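Local coordinates for mycobacterium tuberculosis paralogous family 11 (Mycobacterium smegmatis, PDB 4Y9I), which probably reduces quinones with the reduced deazaflavin coenzyme F420 as electron donor, at residues A[11-16]-A[20-25]; A[54-59]-A[109-114]; A[27-30]-A[35-38]; A[37-42]-A[85-90]. All coordinates share one frame; numbering follows the deposited sequence.

Interaction 1 (A[11-16]-A[20-25]). With PO4 (phosphate ion), chain B.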
loop_
_atom_site.group_PDB
_atom_site.type_symbol
_atom_site.label_atom_id
_atom_site.label_comp_id
_atom_site.label_asym_id
_atom_site.label_seq_id
_atom_site.Cartn_x
_atom_site.Cartn_y
_atom_site.Cartn_z
ATOM N N LEU A 11 1.409 -0.337 -8.807
ATOM C CA LEU A 11 0.211 -1.186 -8.741
ATOM C C LEU A 11 0.390 -2.397 -7.852
ATOM O O LEU A 11 1.371 -3.150 -8.001
ATOM C CB LEU A 11 -0.111 -1.729 -10.146
ATOM C CG LEU A 11 -1.404 -2.544 -10.222
ATOM C CD1 LEU A 11 -2.611 -1.646 -10.191
ATOM C CD2 LEU A 11 -1.395 -3.332 -11.493
ATOM N N PHE A 12 -0.547 -2.557 -6.928
ATOM C CA PHE A 12 -0.583 -3.744 -6.056
ATOM C C PHE A 12 -1.720 -4.595 -6.462
ATOM O O PHE A 12 -2.862 -4.111 -6.544
ATOM C CB PHE A 12 -0.754 -3.310 -4.630
ATOM C CG PHE A 12 0.436 -2.494 -4.106
ATOM C CD1 PHE A 12 1.554 -3.166 -3.650
ATOM C CD2 PHE A 12 0.428 -1.126 -4.130
ATOM C CE1 PHE A 12 2.676 -2.474 -3.176
ATOM C CE2 PHE A 12 1.551 -0.428 -3.670
ATOM C CZ PHE A 12 2.707 -1.101 -3.229
ATOM N N THR A 13 -1.462 -5.872 -6.735
ATOM C CA THR A 13 -2.515 -6.809 -7.118
ATOM C C THR A 13 -2.807 -7.729 -5.963
ATOM O O THR A 13 -1.888 -8.332 -5.479
ATOM C CB THR A 13 -2.168 -7.630 -8.360
ATOM O OG1 THR A 13 -1.868 -6.716 -9.439
ATOM C CG2 THR A 13 -3.335 -8.495 -8.767
ATOM N N THR A 14 -4.056 -7.744 -5.562
ATOM C CA THR A 14 -4.559 -8.514 -4.458
ATOM C C THR A 14 -5.388 -9.673 -4.973
ATOM O O THR A 14 -5.863 -9.671 -6.132
ATOM C CB THR A 14 -5.360 -7.644 -3.454
ATOM O OG1 THR A 14 -6.637 -7.308 -4.051
ATOM C CG2 THR A 14 -4.592 -6.391 -2.984
ATOM N N THR A 15 -5.563 -10.712 -4.163
ATOM C CA THR A 15 -6.334 -11.898 -4.521
ATOM C C THR A 15 -7.326 -12.206 -3.447
ATOM O O THR A 15 -6.973 -12.323 -2.294
ATOM C CB THR A 15 -5.398 -13.098 -4.739
ATOM O OG1 THR A 15 -4.476 -12.758 -5.773
ATOM C CG2 THR A 15 -6.238 -14.307 -5.092
ATOM N N GLY A 16 -8.584 -12.378 -3.845
ATOM C CA GLY A 16 -9.628 -12.635 -2.856
ATOM C C GLY A 16 -9.409 -13.958 -2.131
ATOM O O GLY A 16 -9.122 -14.973 -2.713
ATOM N N GLY A 20 -10.751 -15.990 -4.989
ATOM C CA GLY A 20 -9.610 -15.932 -5.865
ATOM C C GLY A 20 -9.613 -14.742 -6.847
ATOM O O GLY A 20 -8.774 -14.676 -7.727
ATOM N N LYS A 21 -10.567 -13.835 -6.727
ATOM C CA LYS A 21 -10.656 -12.755 -7.668
ATOM C C LYS A 21 -9.475 -11.800 -7.500
ATOM O O LYS A 21 -9.166 -11.348 -6.389
ATOM C CB LYS A 21 -11.953 -11.971 -7.427
ATOM C CG LYS A 21 -12.188 -10.777 -8.320
ATOM C CD LYS A 21 -13.530 -10.150 -8.004
ATOM C CE LYS A 21 -13.620 -8.788 -8.650
ATOM N NZ LYS A 21 -14.747 -8.026 -7.988
ATOM N N LYS A 22 -8.899 -11.421 -8.603
ATOM C CA LYS A 22 -7.844 -10.397 -8.596
ATOM C C LYS A 22 -8.457 -9.000 -8.515
ATOM O O LYS A 22 -9.446 -8.715 -9.205
ATOM C CB LYS A 22 -6.955 -10.485 -9.813
ATOM C CG LYS A 22 -6.303 -11.814 -10.017
ATOM C CD LYS A 22 -5.235 -12.057 -8.986
ATOM C CE LYS A 22 -4.565 -13.387 -9.203
ATOM N NZ LYS A 22 -3.507 -13.677 -8.251
ATOM N N ARG A 23 -7.896 -8.160 -7.648
ATOM C CA ARG A 23 -8.259 -6.755 -7.638
ATOM C C ARG A 23 -6.995 -5.955 -7.776
ATOM O O ARG A 23 -5.909 -6.386 -7.333
ATOM C CB ARG A 23 -9.012 -6.401 -6.385
ATOM C CG ARG A 23 -10.357 -7.147 -6.298
ATOM C CD ARG A 23 -11.132 -6.748 -5.072
ATOM N NE ARG A 23 -12.388 -7.536 -4.907
ATOM C CZ ARG A 23 -12.490 -8.726 -4.277
ATOM N NH1 ARG A 23 -13.712 -9.315 -4.202
ATOM N NH2 ARG A 23 -11.414 -9.348 -3.714
ATOM N N TYR A 24 -7.094 -4.800 -8.409
ATOM C CA TYR A 24 -5.929 -4.019 -8.816
ATOM C C TYR A 24 -5.996 -2.676 -8.084
ATOM O O TYR A 24 -6.977 -1.953 -8.244
ATOM C CB TYR A 24 -5.928 -3.868 -10.317
ATOM C CG TYR A 24 -5.947 -5.184 -11.025
ATOM C CD1 TYR A 24 -4.808 -5.944 -11.208
ATOM C CD2 TYR A 24 -7.195 -5.740 -11.439
ATOM C CE1 TYR A 24 -4.874 -7.215 -11.827
ATOM C CE2 TYR A 24 -7.269 -7.005 -11.986
ATOM C CZ TYR A 24 -6.128 -7.717 -12.211
ATOM O OH TYR A 24 -6.189 -8.977 -12.827
ATOM N N VAL A 25 -4.972 -2.386 -7.283
ATOM C CA VAL A 25 -4.991 -1.272 -6.329
ATOM C C VAL A 25 -3.765 -0.368 -6.660
ATOM O O VAL A 25 -2.648 -0.637 -6.225
ATOM C CB VAL A 25 -4.910 -1.788 -4.902
ATOM C CG1 VAL A 25 -5.028 -0.667 -3.919
ATOM C CG2 VAL A 25 -5.939 -2.861 -4.626
HETATM P P PO4 B . -13.266 -12.297 -1.985
HETATM O O1 PO4 B . -13.779 -12.089 -3.424
HETATM O O2 PO4 B . -12.436 -11.059 -1.472
HETATM O O3 PO4 B . -14.545 -12.426 -1.066
HETATM O O4 PO4 B . -12.485 -13.541 -1.853
HETATM O O HOH W 1 -8.666 -9.274 -4.466
#

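Interaction 2 (A[54-59]-A[109-114])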
loop_
_atom_site.group_PDB
_atom_site.type_symbol
_atom_site.label_atom_id
_atom_site.label_comp_id
_atom_site.label_asym_id
_atom_site.label_seq_id
_atom_site.Cartn_x
_atom_site.Cartn_y
_atom_site.Cartn_z
ATOM N N ASN A 54 -8.822 -6.977 2.725
ATOM C CA ASN A 54 -8.389 -7.982 1.793
ATOM C C ASN A 54 -6.897 -8.389 1.942
ATOM O O ASN A 54 -6.596 -9.552 1.887
ATOM C CB ASN A 54 -8.569 -7.517 0.352
ATOM C CG ASN A 54 -9.982 -7.260 -0.068
ATOM O OD1 ASN A 54 -10.900 -7.787 0.462
ATOM N ND2 ASN A 54 -10.133 -6.425 -1.123
ATOM N N VAL A 55 -6.013 -7.423 2.124
ATOM C CA VAL A 55 -4.610 -7.760 2.271
ATOM C C VAL A 55 -4.356 -8.381 3.640
ATOM O O VAL A 55 -3.349 -9.045 3.808
ATOM C CB VAL A 55 -3.633 -6.560 1.992
ATOM C CG1 VAL A 55 -3.726 -6.170 0.539
ATOM C CG2 VAL A 55 -3.921 -5.348 2.879
ATOM N N LYS A 56 -5.232 -8.159 4.610
ATOM C CA LYS A 56 -5.046 -8.865 5.866
ATOM C C LYS A 56 -5.563 -10.314 5.768
ATOM O O LYS A 56 -4.895 -11.251 6.208
ATOM C CB LYS A 56 -5.715 -8.072 6.976
ATOM C CG LYS A 56 -5.020 -6.723 7.278
ATOM C CD LYS A 56 -5.821 -5.873 8.273
ATOM C CE LYS A 56 -6.175 -6.682 9.526
ATOM N NZ LYS A 56 -7.092 -6.112 10.553
ATOM N N ALA A 57 -6.670 -10.492 5.056
ATOM C CA ALA A 57 -7.197 -11.878 4.836
ATOM C C ALA A 57 -6.300 -12.701 3.962
ATOM O O ALA A 57 -6.150 -13.917 4.156
ATOM C CB ALA A 57 -8.562 -11.854 4.254
ATOM N N ASN A 58 -5.673 -12.044 2.973
ATOM C CA ASN A 58 -4.731 -12.704 2.095
ATOM C C ASN A 58 -3.509 -11.835 1.821
ATOM O O ASN A 58 -3.536 -10.954 0.967
ATOM C CB ASN A 58 -5.364 -13.116 0.785
ATOM C CG ASN A 58 -4.355 -13.803 -0.099
ATOM O OD1 ASN A 58 -3.215 -14.171 0.290
ATOM N ND2 ASN A 58 -4.798 -14.061 -1.335
ATOM N N PRO A 59 -2.443 -11.996 2.610
ATOM C CA PRO A 59 -1.297 -11.103 2.443
ATOM C C PRO A 59 -0.472 -11.250 1.146
ATOM O O PRO A 59 0.485 -10.484 0.953
ATOM C CB PRO A 59 -0.396 -11.484 3.634
ATOM C CG PRO A 59 -1.360 -12.073 4.658
ATOM C CD PRO A 59 -2.363 -12.808 3.819
ATOM N N PRO A 109 -2.991 2.743 8.788
ATOM C CA PRO A 109 -2.160 1.527 8.629
ATOM C C PRO A 109 -1.220 1.678 7.450
ATOM O O PRO A 109 -1.618 2.251 6.413
ATOM C CB PRO A 109 -3.180 0.423 8.370
ATOM C CG PRO A 109 -4.479 0.964 8.949
ATOM C CD PRO A 109 -4.423 2.463 8.723
ATOM N N VAL A 110 -0.026 1.089 7.572
ATOM C CA VAL A 110 0.956 1.014 6.473
ATOM C C VAL A 110 1.379 -0.395 6.440
ATOM O O VAL A 110 1.870 -0.933 7.469
ATOM C CB VAL A 110 2.161 1.942 6.688
ATOM C CG1 VAL A 110 3.087 1.928 5.529
ATOM C CG2 VAL A 110 1.609 3.348 7.007
ATOM N N PHE A 111 1.309 -0.984 5.238
ATOM C CA PHE A 111 1.835 -2.314 4.995
ATOM C C PHE A 111 3.170 -2.231 4.255
ATOM O O PHE A 111 3.303 -1.495 3.263
ATOM C CB PHE A 111 0.863 -3.130 4.116
ATOM C CG PHE A 111 -0.475 -3.391 4.728
ATOM C CD1 PHE A 111 -1.446 -2.407 4.738
ATOM C CD2 PHE A 111 -0.765 -4.615 5.353
ATOM C CE1 PHE A 111 -2.670 -2.627 5.343
ATOM C CE2 PHE A 111 -2.001 -4.812 5.989
ATOM C CZ PHE A 111 -2.969 -3.840 5.958
ATOM N N ILE A 112 4.147 -3.018 4.643
ATOM C CA ILE A 112 5.364 -3.286 3.846
ATOM C C ILE A 112 5.058 -4.485 2.909
ATOM O O ILE A 112 4.367 -5.417 3.328
ATOM C CB ILE A 112 6.618 -3.541 4.719
ATOM C CG1 ILE A 112 7.869 -3.457 3.872
ATOM C CG2 ILE A 112 6.483 -4.861 5.426
ATOM C CD1 ILE A 112 9.108 -3.431 4.724
ATOM N N VAL A 113 5.537 -4.379 1.691
ATOM C CA VAL A 113 5.406 -5.471 0.755
ATOM C C VAL A 113 6.802 -5.948 0.387
ATOM O O VAL A 113 7.544 -5.231 -0.130
ATOM C CB VAL A 113 4.570 -5.053 -0.461
ATOM C CG1 VAL A 113 4.446 -6.206 -1.414
ATOM C CG2 VAL A 113 3.197 -4.581 -0.040
ATOM N N GLU A 114 7.059 -7.201 0.700
ATOM C CA GLU A 114 8.358 -7.755 0.758
ATOM C C GLU A 114 8.304 -9.226 0.276
ATOM O O GLU A 114 9.378 -9.661 -0.034
ATOM C CB GLU A 114 8.967 -7.634 2.198
ATOM C CG GLU A 114 8.278 -8.440 3.296
ATOM C CD GLU A 114 8.609 -8.031 4.736
ATOM O OE1 GLU A 114 9.457 -7.252 4.970
ATOM O OE2 GLU A 114 8.001 -8.555 5.618
#

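Interaction 3 (A[27-30]-A[35-38])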
loop_
_atom_site.group_PDB
_atom_site.type_symbol
_atom_site.label_atom_id
_atom_site.label_comp_id
_atom_site.label_asym_id
_atom_site.label_seq_id
_atom_site.Cartn_x
_atom_site.Cartn_y
_atom_site.Cartn_z
ATOM N N LEU A 27 -1.488 2.706 -5.988
ATOM C CA LEU A 27 -1.197 3.527 -4.845
ATOM C C LEU A 27 0.070 4.409 -5.131
ATOM O O LEU A 27 0.931 3.983 -5.917
ATOM C CB LEU A 27 -0.962 2.723 -3.566
ATOM C CG LEU A 27 -2.088 1.808 -3.089
ATOM C CD1 LEU A 27 -1.644 1.019 -1.900
ATOM C CD2 LEU A 27 -3.311 2.585 -2.665
ATOM N N MET A 28 0.234 5.487 -4.331
ATOM C CA MET A 28 1.485 6.224 -4.435
ATOM C C MET A 28 2.706 5.283 -4.198
ATOM O O MET A 28 2.694 4.444 -3.251
ATOM C CB MET A 28 1.547 7.373 -3.427
ATOM C CG MET A 28 0.375 8.367 -3.612
ATOM S SD MET A 28 0.418 9.144 -5.273
ATOM C CE MET A 28 1.976 10.116 -5.231
ATOM N N ARG A 29 3.711 5.473 -5.017
ATOM C CA ARG A 29 4.993 4.761 -4.880
ATOM C C ARG A 29 5.757 5.267 -3.641
ATOM O O ARG A 29 6.122 6.464 -3.542
ATOM C CB ARG A 29 5.850 4.971 -6.101
ATOM C CG ARG A 29 7.160 4.198 -6.104
ATOM C CD ARG A 29 7.866 4.378 -7.431
ATOM N NE ARG A 29 9.093 3.612 -7.532
ATOM C CZ ARG A 29 10.246 3.957 -6.964
ATOM N NH1 ARG A 29 10.351 5.054 -6.264
ATOM N NH2 ARG A 29 11.319 3.198 -7.112
ATOM N N VAL A 30 5.978 4.331 -2.736
ATOM C CA VAL A 30 6.783 4.552 -1.516
ATOM C C VAL A 30 7.720 3.349 -1.466
ATOM O O VAL A 30 7.298 2.224 -1.200
ATOM C CB VAL A 30 5.908 4.612 -0.284
ATOM C CG1 VAL A 30 6.765 4.858 0.929
ATOM C CG2 VAL A 30 4.834 5.699 -0.455
ATOM N N LYS A 35 11.717 -2.817 -1.377
ATOM C CA LYS A 35 10.455 -2.993 -0.661
ATOM C C LYS A 35 9.565 -1.802 -0.873
ATOM O O LYS A 35 10.024 -0.664 -1.119
ATOM C CB LYS A 35 10.698 -3.272 0.831
ATOM C CG LYS A 35 11.550 -4.537 1.049
ATOM C CD LYS A 35 11.623 -4.978 2.521
ATOM C CE LYS A 35 12.309 -6.378 2.641
ATOM N NZ LYS A 35 12.176 -6.894 4.032
ATOM N N TYR A 36 8.270 -2.046 -0.778
ATOM C CA TYR A 36 7.244 -1.045 -1.066
ATOM C C TYR A 36 6.303 -0.896 0.093
ATOM O O TYR A 36 6.042 -1.902 0.842
ATOM C CB TYR A 36 6.425 -1.387 -2.316
ATOM C CG TYR A 36 7.227 -1.331 -3.615
ATOM C CD1 TYR A 36 8.068 -2.396 -3.969
ATOM C CD2 TYR A 36 7.267 -0.185 -4.396
ATOM C CE1 TYR A 36 8.852 -2.338 -5.103
ATOM C CE2 TYR A 36 8.037 -0.131 -5.552
ATOM C CZ TYR A 36 8.872 -1.197 -5.880
ATOM O OH TYR A 36 9.646 -1.164 -7.001
ATOM N N ALA A 37 5.717 0.292 0.271
ATOM C CA ALA A 37 4.642 0.461 1.233
ATOM C C ALA A 37 3.264 0.700 0.602
ATOM O O ALA A 37 3.151 1.422 -0.408
ATOM C CB ALA A 37 4.936 1.584 2.219
ATOM N N MET A 38 2.224 0.114 1.194
ATOM C CA MET A 38 0.813 0.391 0.839
ATOM C C MET A 38 0.276 1.231 1.999
ATOM O O MET A 38 0.087 0.714 3.149
ATOM C CB MET A 38 0.017 -0.881 0.778
ATOM C CG MET A 38 0.523 -1.885 -0.281
ATOM S SD MET A 38 -0.391 -3.427 -0.344
ATOM C CE MET A 38 -1.819 -2.854 -1.215
HETATM O O HOH W 2 4.194 2.093 -2.848
HETATM O O HOH W 3 1.013 3.835 -0.689
#

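Interaction 4 (A[37-42]-A[85-90])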
loop_
_atom_site.group_PDB
_atom_site.type_symbol
_atom_site.label_atom_id
_atom_site.label_comp_id
_atom_site.label_asym_id
_atom_site.label_seq_id
_atom_site.Cartn_x
_atom_site.Cartn_y
_atom_site.Cartn_z
ATOM N N ALA A 37 5.717 0.292 0.271
ATOM C CA ALA A 37 4.642 0.461 1.233
ATOM C C ALA A 37 3.264 0.700 0.602
ATOM O O ALA A 37 3.151 1.422 -0.408
ATOM C CB ALA A 37 4.936 1.584 2.219
ATOM N N MET A 38 2.224 0.114 1.194
ATOM C CA MET A 38 0.813 0.391 0.839
ATOM C C MET A 38 0.276 1.231 1.999
ATOM O O MET A 38 0.087 0.714 3.149
ATOM C CB MET A 38 0.017 -0.881 0.778
ATOM C CG MET A 38 0.523 -1.885 -0.281
ATOM S SD MET A 38 -0.391 -3.427 -0.344
ATOM C CE MET A 38 -1.819 -2.854 -1.215
ATOM N N VAL A 39 -0.002 2.480 1.767
ATOM C CA VAL A 39 -0.590 3.366 2.815
ATOM C C VAL A 39 -2.101 3.234 2.722
ATOM O O VAL A 39 -2.715 3.554 1.718
ATOM C CB VAL A 39 -0.143 4.798 2.626
ATOM C CG1 VAL A 39 -0.831 5.716 3.637
ATOM C CG2 VAL A 39 1.375 4.887 2.674
ATOM N N ALA A 40 -2.704 2.661 3.793
ATOM C CA ALA A 40 -4.142 2.372 3.831
ATOM C C ALA A 40 -4.993 3.586 4.259
ATOM O O ALA A 40 -5.704 3.530 5.239
ATOM C CB ALA A 40 -4.419 1.129 4.732
ATOM N N SER A 41 -4.821 4.692 3.525
ATOM C CA SER A 41 -5.683 5.833 3.666
ATOM C C SER A 41 -6.778 5.674 2.697
ATOM O O SER A 41 -6.821 4.706 1.958
ATOM C CB SER A 41 -4.936 7.090 3.446
ATOM O OG SER A 41 -4.239 7.075 2.232
ATOM N N LYS A 42 -7.693 6.612 2.719
ATOM C CA LYS A 42 -8.820 6.624 1.841
ATOM C C LYS A 42 -9.112 8.087 1.489
ATOM O O LYS A 42 -10.246 8.591 1.687
ATOM C CB LYS A 42 -10.080 6.010 2.482
ATOM C CG LYS A 42 -11.033 5.566 1.420
ATOM C CD LYS A 42 -12.393 5.138 1.916
ATOM C CE LYS A 42 -13.398 5.354 0.788
ATOM N NZ LYS A 42 -13.178 4.549 -0.401
ATOM N N HIS A 85 9.134 4.706 10.289
ATOM C CA HIS A 85 10.123 4.892 9.236
ATOM C C HIS A 85 9.440 4.969 7.850
ATOM O O HIS A 85 9.713 5.883 7.071
ATOM C CB HIS A 85 11.101 3.732 9.291
ATOM C CG HIS A 85 12.025 3.688 8.134
ATOM N ND1 HIS A 85 12.988 4.646 7.901
ATOM C CD2 HIS A 85 12.124 2.819 7.105
ATOM C CE1 HIS A 85 13.634 4.358 6.786
ATOM N NE2 HIS A 85 13.113 3.267 6.274
ATOM N N TRP A 86 8.571 4.016 7.574
ATOM C CA TRP A 86 7.883 3.997 6.296
ATOM C C TRP A 86 6.883 5.150 6.173
ATOM O O TRP A 86 6.649 5.622 5.072
ATOM C CB TRP A 86 7.263 2.629 6.053
ATOM C CG TRP A 86 8.299 1.637 5.696
ATOM C CD1 TRP A 86 8.951 0.782 6.536
ATOM C CD2 TRP A 86 8.779 1.342 4.389
ATOM N NE1 TRP A 86 9.850 0.037 5.848
ATOM C CE2 TRP A 86 9.741 0.308 4.520
ATOM C CE3 TRP A 86 8.488 1.810 3.108
ATOM C CZ2 TRP A 86 10.411 -0.217 3.418
ATOM C CZ3 TRP A 86 9.160 1.257 2.054
ATOM C CH2 TRP A 86 10.069 0.257 2.218
ATOM N N TRP A 87 6.286 5.541 7.288
ATOM C CA TRP A 87 5.432 6.773 7.286
ATOM C C TRP A 87 6.205 7.992 6.822
ATOM O O TRP A 87 5.710 8.796 6.023
ATOM C CB TRP A 87 4.754 6.978 8.648
ATOM C CG TRP A 87 3.805 8.138 8.603
ATOM C CD1 TRP A 87 4.003 9.346 9.212
ATOM C CD2 TRP A 87 2.554 8.234 7.902
ATOM N NE1 TRP A 87 2.925 10.188 8.947
ATOM C CE2 TRP A 87 2.032 9.546 8.152
ATOM C CE3 TRP A 87 1.816 7.363 7.097
ATOM C CZ2 TRP A 87 0.829 9.978 7.621
ATOM C CZ3 TRP A 87 0.590 7.794 6.611
ATOM C CH2 TRP A 87 0.150 9.101 6.841
ATOM N N LYS A 88 7.411 8.169 7.338
ATOM C CA LYS A 88 8.259 9.290 6.940
ATOM C C LYS A 88 8.493 9.229 5.414
ATOM O O LYS A 88 8.395 10.225 4.730
ATOM C CB LYS A 88 9.598 9.191 7.698
ATOM C CG LYS A 88 10.552 10.321 7.383
ATOM C CD LYS A 88 11.996 10.024 7.794
ATOM C CE LYS A 88 12.663 8.973 6.901
ATOM N NZ LYS A 88 14.128 8.965 7.115
ATOM N N LEU A 89 8.847 8.045 4.890
ATOM C CA LEU A 89 9.047 7.897 3.423
ATOM C C LEU A 89 7.732 8.210 2.672
ATOM O O LEU A 89 7.760 8.826 1.638
ATOM C CB LEU A 89 9.433 6.435 3.134
ATOM C CG LEU A 89 10.780 6.026 3.721
ATOM C CD1 LEU A 89 11.078 4.596 3.310
ATOM C CD2 LEU A 89 11.910 6.958 3.300
ATOM N N ALA A 90 6.588 7.814 3.213
ATOM C CA ALA A 90 5.304 8.121 2.568
ATOM C C ALA A 90 5.021 9.630 2.506
ATOM O O ALA A 90 4.561 10.129 1.501
ATOM C CB ALA A 90 4.165 7.355 3.247
#

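Interaction 1 (A[11-16]-A[20-25])
Residues 11-16 and 20-25 pair as a beta hairpin of the closed barrel, with a phosphate ion bound at its turn end. Phe12 with Val25 and Thr14 with Arg23 are its hydrogen-bonded pairs; the bond from Thr14 N to Arg23 O (2.9 Å) is nearly straight at 167°. Past the last pair, Gly16 N donates to Lys21 O (2.8 Å), and Gly20 N closes the turn on Gly16 O. On the face carrying Thr13, Thr15, Lys22 and Tyr24, the Lys22 chain bends at chi2 (-71°) and runs alongside Thr15, so that NZ donates to Thr15 OG1 at 2.8 Å. The other face carries Arg23, whose extended chain holds the guanidinium edge-on to the phosphate, probably acquired from the crystallisation liquor. NH1 donates to O1 (2.9 Å) and NH2 to O2 (3.0 Å), while NH2 also donates to a water that bonds Thr14 OG1 and Lys21 O. Ser19 and the backbone N of Lys18 complete the anion site. Thr14, Arg23 and Val25 lie against helix 51-57, strand 60-65 continues the sheet beyond strand 9-15, and Phe12 reaches across to Tyr36 and Met38 of strand 35-39.

Interaction 2 (A[54-59]-A[109-114])
With chi1 of -63°, Phe111 has CG opposite its carbonyl carbon and sends its ring from strand 110-113 toward helix 51-57, where Val55 (chi1 -66°) holds CG2 between its backbone N and carbonyl carbon, aimed at that ring. The contact thus joins a helix to a strand of the six-stranded antiparallel barrel, the split-barrel fold of the FMN-binding clan. It is small and wholly apolar. Val55 CG2 sits over one face of the Phe111 ring in a CH-pi contact, 3.7 Å from the ring centroid and 18° off the normal. The methyl is displaced toward the far rim, since its closest ring atom is CZ, 3.6 Å from CG2. Because Val55 is modelled in two conformers, this fit is certain for one of them only. The next helix residue, Lys56, approaches from another direction: its aliphatic stem crosses the Phe111 side chain at about a right angle and meets the ring at its edge. One ring is therefore touched on a face and on its rim by consecutive residues of the last helical turn. Met38 and Glu77, on the strands flanking 110-113, also touch the Phe111 side chain. Lys56 bends at chi3, and NZ makes a weak hydrogen bond to Tyr52 OH; nearer the backbone, its CG lies in the plane of the Phe111 ring, 3.8 Å from CZ.

Interaction 3 (A[27-30]-A[35-38])
Segments 27-30 and 35-38 run roughly antiparallel, their end-to-end directions 140° apart, and diverge from a CA-CA distance of 5.4 Å between Val30 and Ala37 to 6.8 Å between Leu27 and Met38. Where they are close, Ala37 N donates to Val30 O at 2.9 Å, the one direct hydrogen bond of this part of the hairpin. Where they separate, water bridges the backbones. One water donates to Met28 O and to Ala37 O (2.7 Å from the latter) while accepting from Val30 N, so three backbone groups are satisfied through a single molecule; a second, more loosely held water also donates to both carbonyls. Among the side chains, Leu27 CD1 packs against Met38 CB at 3.7 Å, the two side chains crossing at about a right angle. Met38 turns at chi3 (77°), which brings CE back to the same Leu27 methyl, 3.9 Å from CD1. Val30 CG1 meets Ala37 CB at 4.0 Å. Arg29 only skirts Tyr36: its NE lies near the ring plane, at the edge, while the polar ends of both converge on Asp65 OD2, which receives a salt bridge from Arg29 NE and a hydrogen bond with Tyr36 OH. That shared carboxylate probably helps to fix both groups. Strand 9-15 flanks strand 22-32, where Leu27 pairs with Val10 and Arg29 with Pro8, just ahead of that strand; strand 110-113 pairs with strand 35-39, helix 51-57 brings Trp51 against Leu27 and Met38, and Trp86 and Leu89 of helix 80-93 cover Val30.

Interaction 4 (A[37-42]-A[85-90])
Val39 fills the tight part of this contact by splitting its two methyls between two helix residues. CG2 meets Ala90 CB at 3.8 Å, and CG1 comes up to Trp87 CZ3 at 3.9 Å, near the indole plane and so at the ring edge. Trp87 reaches it because CG lies opposite the backbone N (chi1 -175°), which swings the indole toward the strand, where it crosses Val39 at about a right angle. Two residues earlier, Ala37 CB packs on Trp86 CE3 at 3.7 Å, approaching that indole obliquely, while Leu89 CD1 lies above one face of the same ring, 3.8 Å from its plane and toward the rim. Here helix 80-93 crosses a strand of the split barrel, the segment axes 9.7 Å apart and inclined at 76°. Trp86 and Trp87 also touch strand 110-113, through Ile112 and Val110 respectively. The other side is looser. An inverse gamma turn centred on Ala40 leads the chain off the strand, and Ser41 CB stays 6.4 Å from Trp87 CZ3, the side chain lying instead by Tyr97 and Tyr100 of helix 96-102. Lys42 and, on the far flank of the helix, Lys88 are exposed to solvent.

All four contacts belong to one closed antiparallel sheet and the helices on it. Interactions 3 and 4, with centres about 7 Å apart, share Ala37 and Met38, and Val30 CG1 comes within 3.8 Å of Leu89 CB. Phe12 ties interaction 1 to interaction 3: its CB is 3.6 Å from Met38 CE. Interaction 2 meets strand 35-39 through the backbone, with Phe111 O 2.8 Å from Met38 N and Pro109 O 2.9 Å from Ala40 N, both probable hydrogen bonds. It also reaches interaction 1, where Asn58 ND2 lies 2.9 Å from Thr15 O. The phosphate belongs to interaction 1, whose centre is about 19 Å from that of interaction 4, on opposite sides of the chain's centre.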